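PDB 6Q9M: RIM-binding protein, isoform F from Drosophila melanogaster, which probably couples synaptic vesicle recruitment to release sites at the presynaptic active zone and contains a central fibronectin type III array. Local coordinates for residues A90-I95 with W122-S127; G104-A110 with P195-F201; P212-Q216 with V228-P232. All coordinates share one frame; numbering follows the deposited sequence.

Contact 1: residues A90-I95 with W122-S127; sequences AACTMI and WLPANS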
# COMPACT_ATOMS: atom_id res chain seq x y z
N ALA A 90 1.88 0.33 9.61
CA ALA A 90 0.74 1.19 9.32
C ALA A 90 -0.38 1.07 10.34
O ALA A 90 -1.29 1.92 10.33
CB ALA A 90 0.16 0.88 7.94
N ALA A 91 -0.37 0.04 11.18
CA ALA A 91 -1.40 -0.10 12.20
C ALA A 91 -1.06 0.65 13.47
O ALA A 91 -1.97 0.98 14.23
CB ALA A 91 -1.65 -1.56 12.52
N CYS A 92 0.21 0.91 13.74
CA CYS A 92 0.61 1.63 14.95
C CYS A 92 1.79 2.52 14.57
O CYS A 92 2.95 2.10 14.63
CB CYS A 92 0.96 0.68 16.08
SG CYS A 92 1.09 1.51 17.67
N THR A 93 1.48 3.76 14.19
CA THR A 93 2.50 4.65 13.66
C THR A 93 2.11 6.10 13.88
O THR A 93 0.93 6.44 13.96
CB THR A 93 2.76 4.40 12.18
OG1 THR A 93 4.00 5.02 11.83
CG2 THR A 93 1.62 5.02 11.33
N MET A 94 3.14 6.94 14.00
CA MET A 94 2.93 8.38 14.13
C MET A 94 4.18 9.11 13.67
O MET A 94 5.31 8.59 13.75
CB MET A 94 2.58 8.78 15.56
CG MET A 94 3.73 8.58 16.55
SD MET A 94 3.39 9.28 18.19
CE MET A 94 4.92 8.88 19.03
N ILE A 95 3.98 10.33 13.19
CA ILE A 95 5.07 11.18 12.74
C ILE A 95 5.23 12.32 13.72
O ILE A 95 4.24 12.91 14.17
CB ILE A 95 4.81 11.69 11.32
CG1 ILE A 95 4.68 10.51 10.36
CG2 ILE A 95 5.92 12.63 10.89
CD1 ILE A 95 4.14 10.90 8.99
N TRP A 122 -3.35 2.31 2.80
CA TRP A 122 -2.67 3.58 2.98
C TRP A 122 -1.74 3.49 4.19
O TRP A 122 -1.76 2.52 4.96
CB TRP A 122 -3.66 4.74 3.14
CG TRP A 122 -4.58 4.61 4.31
CD1 TRP A 122 -4.42 5.16 5.55
CD2 TRP A 122 -5.82 3.89 4.35
NE1 TRP A 122 -5.49 4.84 6.35
CE2 TRP A 122 -6.36 4.05 5.65
CE3 TRP A 122 -6.53 3.13 3.42
CZ2 TRP A 122 -7.56 3.46 6.04
CZ3 TRP A 122 -7.72 2.56 3.80
CH2 TRP A 122 -8.23 2.73 5.11
N LEU A 123 -0.92 4.52 4.34
CA LEU A 123 -0.07 4.71 5.50
C LEU A 123 -0.55 5.95 6.21
O LEU A 123 -0.39 7.06 5.67
CB LEU A 123 1.40 4.84 5.10
CG LEU A 123 2.42 4.96 6.24
CD1 LEU A 123 2.29 3.79 7.23
CD2 LEU A 123 3.87 5.04 5.69
N PRO A 124 -1.18 5.84 7.37
CA PRO A 124 -1.64 7.04 8.08
C PRO A 124 -0.44 7.82 8.59
O PRO A 124 0.65 7.28 8.78
CB PRO A 124 -2.47 6.48 9.23
CG PRO A 124 -1.96 5.11 9.46
CD PRO A 124 -1.46 4.60 8.13
N ALA A 125 -0.66 9.13 8.79
CA ALA A 125 0.31 9.94 9.51
C ALA A 125 0.24 9.69 11.00
O ALA A 125 1.26 9.81 11.69
CB ALA A 125 0.09 11.42 9.22
N ASN A 126 -0.93 9.35 11.52
CA ASN A 126 -1.10 8.99 12.93
C ASN A 126 -2.23 7.97 13.02
O ASN A 126 -3.37 8.27 12.67
CB ASN A 126 -1.42 10.23 13.78
CG ASN A 126 -1.47 9.91 15.26
OD1 ASN A 126 -2.16 8.99 15.70
ND2 ASN A 126 -0.73 10.68 16.05
N SER A 127 -1.91 6.77 13.49
CA SER A 127 -2.88 5.69 13.39
C SER A 127 -3.90 5.70 14.52
O SER A 127 -4.66 4.74 14.65
CB SER A 127 -2.16 4.35 13.33
OG SER A 127 -1.33 4.24 14.46

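Contact 2: residues G104-A110 with P195-F201; sequences GPSAVRA and PGAYADF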
# COMPACT_ATOMS: atom_id res chain seq x y z
N GLY A 104 -1.21 14.21 6.53
CA GLY A 104 -2.22 13.18 6.47
C GLY A 104 -1.67 11.88 5.93
O GLY A 104 -0.45 11.68 5.85
N PRO A 105 -2.56 10.97 5.54
CA PRO A 105 -2.13 9.68 4.98
C PRO A 105 -1.26 9.85 3.73
O PRO A 105 -1.24 10.89 3.08
CB PRO A 105 -3.45 8.98 4.65
CG PRO A 105 -4.49 9.69 5.44
CD PRO A 105 -4.03 11.10 5.60
N SER A 106 -0.52 8.78 3.42
CA SER A 106 0.33 8.72 2.24
C SER A 106 0.31 7.30 1.69
O SER A 106 -0.23 6.38 2.31
CB SER A 106 1.78 9.13 2.55
OG SER A 106 2.45 8.12 3.30
N ALA A 107 0.96 7.12 0.55
CA ALA A 107 1.13 5.80 -0.07
C ALA A 107 -0.21 5.09 -0.27
O ALA A 107 -0.34 3.89 -0.04
CB ALA A 107 2.09 4.93 0.75
N VAL A 108 -1.22 5.84 -0.71
CA VAL A 108 -2.53 5.27 -0.99
C VAL A 108 -2.44 4.35 -2.20
O VAL A 108 -1.96 4.75 -3.26
CB VAL A 108 -3.55 6.40 -1.24
CG1 VAL A 108 -4.93 5.80 -1.59
CG2 VAL A 108 -3.63 7.34 -0.02
N ARG A 109 -2.87 3.10 -2.04
CA ARG A 109 -2.71 2.12 -3.12
C ARG A 109 -3.98 1.31 -3.29
O ARG A 109 -4.67 1.00 -2.32
CB ARG A 109 -1.55 1.12 -2.87
CG ARG A 109 -0.29 1.69 -2.23
CD ARG A 109 0.66 0.57 -1.74
NE ARG A 109 0.32 -0.02 -0.44
CZ ARG A 109 0.50 0.57 0.75
NH1 ARG A 109 1.01 1.79 0.82
NH2 ARG A 109 0.16 -0.06 1.87
N ALA A 110 -4.25 0.94 -4.54
CA ALA A 110 -5.34 0.05 -4.89
C ALA A 110 -4.76 -1.29 -5.30
O ALA A 110 -3.78 -1.33 -6.05
CB ALA A 110 -6.19 0.61 -6.03
N PRO A 195 -6.29 16.99 4.58
CA PRO A 195 -5.09 16.58 3.85
C PRO A 195 -5.03 15.08 3.59
O PRO A 195 -5.34 14.28 4.48
CB PRO A 195 -3.94 17.02 4.79
CG PRO A 195 -4.59 17.88 5.88
CD PRO A 195 -6.02 18.10 5.51
N GLY A 196 -4.65 14.69 2.37
CA GLY A 196 -4.56 13.29 2.03
C GLY A 196 -4.12 13.10 0.59
O GLY A 196 -4.28 13.99 -0.25
N ALA A 197 -3.57 11.91 0.33
CA ALA A 197 -3.10 11.52 -0.98
C ALA A 197 -4.18 10.74 -1.72
O ALA A 197 -5.29 10.53 -1.21
CB ALA A 197 -1.81 10.69 -0.86
N TYR A 198 -3.85 10.28 -2.93
CA TYR A 198 -4.84 9.62 -3.78
C TYR A 198 -4.19 8.55 -4.63
O TYR A 198 -2.98 8.54 -4.85
CB TYR A 198 -5.57 10.64 -4.67
CG TYR A 198 -4.77 11.15 -5.86
CD1 TYR A 198 -4.70 10.44 -7.05
CD2 TYR A 198 -4.12 12.38 -5.80
CE1 TYR A 198 -3.98 10.93 -8.15
CE2 TYR A 198 -3.40 12.88 -6.88
CZ TYR A 198 -3.33 12.15 -8.05
OH TYR A 198 -2.60 12.64 -9.12
N ALA A 199 -5.04 7.67 -5.17
CA ALA A 199 -4.60 6.64 -6.11
C ALA A 199 -5.58 6.56 -7.26
O ALA A 199 -6.79 6.64 -7.07
CB ALA A 199 -4.48 5.27 -5.42
N ASP A 200 -5.05 6.41 -8.47
CA ASP A 200 -5.85 6.20 -9.66
C ASP A 200 -5.73 4.74 -10.09
O ASP A 200 -4.63 4.18 -10.12
CB ASP A 200 -5.39 7.11 -10.81
CG ASP A 200 -5.70 8.58 -10.56
OD1 ASP A 200 -6.72 8.89 -9.88
OD2 ASP A 200 -4.91 9.44 -11.03
N PHE A 201 -6.87 4.13 -10.43
CA PHE A 201 -6.88 2.76 -10.93
C PHE A 201 -8.12 2.58 -11.79
O PHE A 201 -9.01 3.43 -11.83
CB PHE A 201 -6.85 1.74 -9.78
CG PHE A 201 -8.15 1.61 -9.02
CD1 PHE A 201 -8.42 2.45 -7.94
CD2 PHE A 201 -9.09 0.65 -9.38
CE1 PHE A 201 -9.62 2.34 -7.24
CE2 PHE A 201 -10.30 0.53 -8.68
CZ PHE A 201 -10.57 1.38 -7.61

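Contact 3: residues P212-Q216 with V228-P232; sequences PQEIQ and VTWQP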
# COMPACT_ATOMS: atom_id res chain seq x y z
N PRO A 212 -2.62 -5.54 -21.09
CA PRO A 212 -1.48 -5.51 -20.17
C PRO A 212 -1.19 -4.10 -19.68
O PRO A 212 -1.51 -3.10 -20.33
CB PRO A 212 -0.32 -6.04 -21.03
CG PRO A 212 -0.72 -5.76 -22.42
CD PRO A 212 -2.22 -5.92 -22.45
N GLN A 213 -0.54 -4.03 -18.53
CA GLN A 213 -0.12 -2.77 -17.94
C GLN A 213 1.40 -2.64 -18.00
O GLN A 213 2.11 -3.55 -18.45
CB GLN A 213 -0.62 -2.66 -16.51
CG GLN A 213 -2.11 -2.92 -16.36
CD GLN A 213 -2.64 -2.42 -15.03
OE1 GLN A 213 -3.28 -3.16 -14.29
NE2 GLN A 213 -2.37 -1.16 -14.73
N GLU A 214 1.88 -1.50 -17.51
CA GLU A 214 3.31 -1.21 -17.41
C GLU A 214 4.00 -1.40 -18.76
O GLU A 214 5.07 -2.00 -18.87
CB GLU A 214 3.96 -2.06 -16.33
CG GLU A 214 3.53 -1.69 -14.92
CD GLU A 214 4.06 -2.64 -13.86
OE1 GLU A 214 4.90 -3.51 -14.20
OE2 GLU A 214 3.64 -2.53 -12.69
N ILE A 215 3.39 -0.83 -19.80
CA ILE A 215 3.98 -0.86 -21.13
C ILE A 215 5.14 0.11 -21.17
O ILE A 215 5.01 1.28 -20.78
CB ILE A 215 2.93 -0.50 -22.18
CG1 ILE A 215 1.70 -1.40 -22.05
CG2 ILE A 215 3.55 -0.52 -23.56
CD1 ILE A 215 0.56 -0.75 -21.30
N GLN A 216 6.29 -0.36 -21.65
CA GLN A 216 7.42 0.52 -21.89
C GLN A 216 8.06 0.15 -23.22
O GLN A 216 7.79 -0.90 -23.80
CB GLN A 216 8.46 0.45 -20.77
CG GLN A 216 7.91 0.07 -19.42
CD GLN A 216 8.98 -0.10 -18.38
OE1 GLN A 216 10.18 -0.13 -18.70
NE2 GLN A 216 8.57 -0.21 -17.13
N VAL A 228 9.73 -3.58 -26.90
CA VAL A 228 8.55 -3.22 -26.13
C VAL A 228 8.33 -4.30 -25.09
O VAL A 228 8.47 -5.50 -25.38
CB VAL A 228 7.32 -3.04 -27.04
CG1 VAL A 228 7.20 -4.20 -28.01
CG2 VAL A 228 6.05 -2.90 -26.21
N THR A 229 8.02 -3.88 -23.86
CA THR A 229 7.79 -4.77 -22.74
C THR A 229 6.48 -4.41 -22.07
O THR A 229 5.96 -3.30 -22.24
CB THR A 229 8.92 -4.69 -21.71
OG1 THR A 229 8.86 -3.41 -21.05
CG2 THR A 229 10.28 -4.84 -22.38
N TRP A 230 5.94 -5.36 -21.30
CA TRP A 230 4.68 -5.16 -20.60
C TRP A 230 4.57 -6.20 -19.50
O TRP A 230 5.26 -7.22 -19.51
CB TRP A 230 3.48 -5.26 -21.55
CG TRP A 230 3.39 -6.58 -22.21
CD1 TRP A 230 2.73 -7.70 -21.75
CD2 TRP A 230 3.99 -6.95 -23.44
NE1 TRP A 230 2.89 -8.74 -22.64
CE2 TRP A 230 3.67 -8.30 -23.69
CE3 TRP A 230 4.78 -6.27 -24.38
CZ2 TRP A 230 4.10 -8.97 -24.81
CZ3 TRP A 230 5.20 -6.93 -25.49
CH2 TRP A 230 4.86 -8.26 -25.71
N GLN A 231 3.68 -5.93 -18.55
CA GLN A 231 3.42 -6.86 -17.46
C GLN A 231 2.41 -7.91 -17.89
O GLN A 231 1.31 -7.56 -18.33
CB GLN A 231 2.91 -6.12 -16.22
CG GLN A 231 2.56 -7.05 -15.05
CD GLN A 231 1.30 -6.64 -14.31
OE1 GLN A 231 1.04 -5.45 -14.10
NE2 GLN A 231 0.50 -7.63 -13.91
N PRO A 232 2.75 -9.20 -17.81
CA PRO A 232 1.76 -10.24 -18.13
C PRO A 232 0.53 -10.10 -17.24
O PRO A 232 0.60 -9.58 -16.13
CB PRO A 232 2.52 -11.55 -17.85
CG PRO A 232 3.98 -11.17 -17.88
CD PRO A 232 4.04 -9.76 -17.38

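Contact 1: residues A90-I95 with W122-S127
S127 and T93 grip each other twice. The backbone amide of S127 donates to T93 O at 2.9 Å, and the amide of T93 donates back to the S127 side chain, T93 N to S127 OG 2.9 Å in a nearly straight bond (166°). The serine oxygen lies between its own backbone N and carbonyl carbon (chi1 56°), a position that folds it back to meet T93. Without the hydroxyl, as with an alanine here, the T93 amide is likely to lose its acceptor, leaving the backbone bond S127 N to T93 O. Farther along, I95 runs its side chain up against A125: CB sits 4.0 Å from A125 O, CG1 closes to 3.7 Å from that same oxygen, and the terminal CD1 lies 4.0 Å from A125 CA and beside A125 CB. I95 N also makes a weak bond to A125 O. At the other end, A90 CB touches L123 CD1 at 3.7 Å, while the P124 ring lies by the A90 carbonyl. R74, on the adjacent strand 73-81, hydrogen-bonds both P124 O and T93 OG1. M94 and N126 form a single backbone bridge, joining an outer strand of the first fibronectin type III domain to the segment following strand 118-123 of the second.

Contact 2: residues G104-A110 with P195-F201
V108 stands over the partner strand with its two methyl groups straddling the backbone of Y198. CG1 lies anti to the backbone N (chi1 178°) and reaches forward to A199 CB at 3.9 Å, while CG2 turns back to A197 CB, also at 3.9 Å. The CB atoms of both alanines point toward 104-110, so each valine branch meets one alanine methyl; A199 CB comes closer still to the V108 carbonyl, 3.4 Å from V108 O. Two residues on, A110 aims its methyl at the ring of F201, approaching obliquely and nearest to CD1 (A110 CB to F201 CD1 3.5 Å). The F201 side chain also touches A118, V163 and L155. R109, Y198 and D200 leave their backbones pointing away from the partner segment; Y198 and D200 meet R162 by a cation-pi contact and a salt bridge respectively. At the start, P105 CD comes 3.6 Å from P195 O, but P195 and G196 are poorly ordered, and this end carries little weight. The segments 106-110 and 198-201 run roughly parallel, 23° apart with axes 5.7 Å at their closest. They are edge strands of the two different sheets of the second fibronectin domain, each hydrogen-bonded to its own neighbour. Their meeting therefore rests on apolar contacts, small methyls and one phenylalanine ring, with no polar bond between the two segments to fix the register.

Contact 3: residues P212-Q216 with V228-P232
Q216 and T229 pair through both backbone bonds, Q216 N to T229 O and T229 N to Q216 O, each 3.0 Å long. Their side chains cross obliquely on one face of the sheet, T229 OG1 lying 3.9 Å from Q216 CB. Two CA-H...O contacts flank the pair, I215 CA to T229 O at 3.3 Å and V228 CA to Q216 O at 3.4 Å. Beyond the corner at E214, where the backbone takes a left-handed conformation (phi 54°, psi 47°), a third bond follows: Q231 N reaches Q213 O at 2.9 Å and lies almost straight (172°). The Q231 chain, bent at chi2, passes across E214. On the inner side P212 packs CB obliquely against the indole, 3.5 Å from W230 CD1, and I215 CG1 comes loosely up to W230 CB. What holds these groups lies one shell out: Y245 meets the W230 ring edge-to-face, I282 touches P212 and I215, and strand 264-268 binds V228 on the far side of 225-231. Hairpin strands 215-219 and 225-231 with 264-268 alongside, and with W230 buried, form a three-stranded sheet, probably one half of a beta sandwich, consistent with an immunoglobulin-like domain.

Overall arrangement
Contact 1 is the buried one, joining two domains; contact 2 lies nearer the surface and closes one domain's sandwich, and contact 3, partly buried, sits inside the third domain. Contacts 1 and 2 interlock: strands 118-123 and 106-111 are neighbours in one sheet, and L123 N probably hydrogen-bonds S106 O. Their chemistry differs, since the junction combines backbone bonds with a serine side-chain acceptor and the hairpin of contact 3 uses backbone pairs, whereas contact 2 relies on apolar side chains between sheets. Contact 3 stands apart, its centre about 33 Å from that of contact 1 and about 24 Å from that of contact 2, yet strand 215-219 is the next strand after 198-202.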